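Local coordinates for citrate lyase subunit beta-like protein (Mycobacterium tuberculosis H37Rv, PDB 6ARB) that probably acts as a magnesium-dependent lyase of the HpcH/HpaI aldolase family and may play a role in fatty acid biosynthesis, at residues L236-R241 with T266-M271. Sequence-based numbering, arbitrary orientation.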
# COMPACT_ATOMS: atom_id res chain seq x y z
N LEU A 236 -7.18 16.96 -23.19
CA LEU A 236 -6.48 18.11 -23.77
C LEU A 236 -7.39 19.32 -23.91
O LEU A 236 -6.98 20.46 -23.66
CB LEU A 236 -5.88 17.76 -25.14
CG LEU A 236 -4.64 16.86 -25.13
CD1 LEU A 236 -4.26 16.49 -26.56
CD2 LEU A 236 -3.50 17.58 -24.42
N ALA A 237 -8.63 19.09 -24.33
CA ALA A 237 -9.62 20.16 -24.40
C ALA A 237 -9.76 20.86 -23.04
O ALA A 237 -9.72 22.09 -22.95
CB ALA A 237 -10.97 19.58 -24.85
N TRP A 238 -9.94 20.06 -21.99
CA TRP A 238 -10.02 20.60 -20.64
C TRP A 238 -8.76 21.36 -20.19
O TRP A 238 -8.86 22.45 -19.62
CB TRP A 238 -10.33 19.49 -19.63
CG TRP A 238 -10.17 19.96 -18.23
CD1 TRP A 238 -11.08 20.64 -17.47
CD2 TRP A 238 -8.99 19.82 -17.42
NE1 TRP A 238 -10.55 20.91 -16.22
CE2 TRP A 238 -9.27 20.43 -16.17
CE3 TRP A 238 -7.73 19.25 -17.62
CZ2 TRP A 238 -8.33 20.46 -15.13
CZ3 TRP A 238 -6.80 19.29 -16.59
CH2 TRP A 238 -7.11 19.89 -15.36
N ALA A 239 -7.59 20.78 -20.43
CA ALA A 239 -6.33 21.43 -20.09
C ALA A 239 -6.20 22.81 -20.74
O ALA A 239 -5.80 23.78 -20.08
CB ALA A 239 -5.16 20.54 -20.49
N ARG A 240 -6.55 22.92 -22.02
CA ARG A 240 -6.56 24.21 -22.70
C ARG A 240 -7.52 25.18 -22.03
O ARG A 240 -7.16 26.32 -21.76
CB ARG A 240 -6.95 24.05 -24.18
CG ARG A 240 -5.97 23.23 -24.99
CD ARG A 240 -6.33 23.14 -26.47
NE ARG A 240 -5.40 22.23 -27.13
CZ ARG A 240 -5.68 20.98 -27.48
NH1 ARG A 240 -6.90 20.50 -27.28
NH2 ARG A 240 -4.76 20.22 -28.05
N ARG A 241 -8.74 24.73 -21.75
CA ARG A 241 -9.75 25.58 -21.13
C ARG A 241 -9.29 26.13 -19.77
O ARG A 241 -9.28 27.34 -19.54
CB ARG A 241 -11.10 24.84 -20.98
CG ARG A 241 -11.82 24.55 -22.31
CD ARG A 241 -13.32 24.32 -22.13
NE ARG A 241 -13.64 23.31 -21.12
CZ ARG A 241 -13.55 21.99 -21.30
NH1 ARG A 241 -13.13 21.51 -22.46
NH2 ARG A 241 -13.85 21.16 -20.31
N THR A 266 -0.93 22.40 -12.89
CA THR A 266 0.25 21.65 -13.24
C THR A 266 -0.12 20.39 -14.01
O THR A 266 0.55 20.04 -14.98
CB THR A 266 1.05 21.27 -11.98
OG1 THR A 266 1.49 22.48 -11.35
CG2 THR A 266 2.24 20.42 -12.36
N HIS A 267 -1.20 19.74 -13.59
CA HIS A 267 -1.73 18.56 -14.29
C HIS A 267 -2.01 18.90 -15.76
O HIS A 267 -1.66 18.15 -16.67
CB HIS A 267 -3.02 18.10 -13.64
CG HIS A 267 -2.87 17.59 -12.24
ND1 HIS A 267 -3.94 17.20 -11.47
CD2 HIS A 267 -1.77 17.44 -11.46
CE1 HIS A 267 -3.52 16.82 -10.28
NE2 HIS A 267 -2.20 16.96 -10.24
N ALA A 268 -2.65 20.05 -15.96
CA ALA A 268 -3.04 20.51 -17.29
C ALA A 268 -1.83 20.79 -18.17
O ALA A 268 -1.77 20.41 -19.35
CB ALA A 268 -3.90 21.76 -17.17
N GLU A 269 -0.85 21.47 -17.57
CA GLU A 269 0.39 21.76 -18.27
C GLU A 269 1.09 20.46 -18.65
O GLU A 269 1.68 20.34 -19.73
CB GLU A 269 1.29 22.63 -17.38
CG GLU A 269 0.68 24.00 -17.07
CD GLU A 269 1.50 24.80 -16.08
OE1 GLU A 269 1.01 25.86 -15.62
OE2 GLU A 269 2.63 24.37 -15.77
N THR A 270 1.03 19.49 -17.75
CA THR A 270 1.71 18.23 -17.99
C THR A 270 1.06 17.50 -19.16
O THR A 270 1.75 16.89 -19.96
CB THR A 270 1.77 17.36 -16.73
OG1 THR A 270 2.75 17.91 -15.85
CG2 THR A 270 2.18 15.94 -17.08
N MET A 271 -0.27 17.58 -19.24
CA MET A 271 -0.99 16.96 -20.35
C MET A 271 -0.56 17.60 -21.67
O MET A 271 -0.33 16.91 -22.66
CB MET A 271 -2.50 17.13 -20.18
CG MET A 271 -3.15 16.31 -19.07
SD MET A 271 -4.90 16.80 -19.03
CE MET A 271 -5.50 15.88 -17.62
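Helices 233-246 and 262-276, which follow the last strand of the TIM barrel, pack against each other where Ala239 and Ala268 meet. Ala239 CA and Ala268 CA lie 4.4 Å apart, and the CB of Ala239 touches both the CB of Ala268, at 3.8 Å, and the carbonyl O of Ala268. Alanine suits both positions because its single methyl lets the backbones approach: the segment axes come within 8.7 Å, at 125° between their N-to-C directions. Beside this pair, Met271 reaches back from helix 262-276, its CG anti to its own carbonyl carbon (chi1 -71°) and the chain extended beyond, which carries the sulfur to Trp238. Met271 SD lies in the plane of the Trp238 indole, at the edge of the six-membered ring and 5.1 Å from its centroid, a Met-aromatic contact. The two side chains cross at about a right angle, and the CE of Met271 rests 3.8 Å from CZ3 of Trp238. A long, unbranched thioether fits here, since it can extend its sulfur and methyl across to the ring while SD also packs on the CB of Ala239. With CG anti to the backbone N (chi1 169°), Trp238 swings its large ring over to helix 262-276, where CZ3 also meets the Ala268 CB at 3.9 Å.

This helical pair stands apart from the eight-stranded barrel of its own chain, and the connection between the two helices carries the antiparallel hairpin of strands 253-255 and 258-260. It lies against a second subunit of the homotrimer: Met271 packs on Ser154 of that subunit, and His267 NE2 hydrogen-bonds to the O of its Glu145. Leu236 lays its CD2 methyl 3.7 Å from the O of Met271; its side chain also packs on Leu272 and Ala275, and a branched apolar chain suits a buried place among such neighbours.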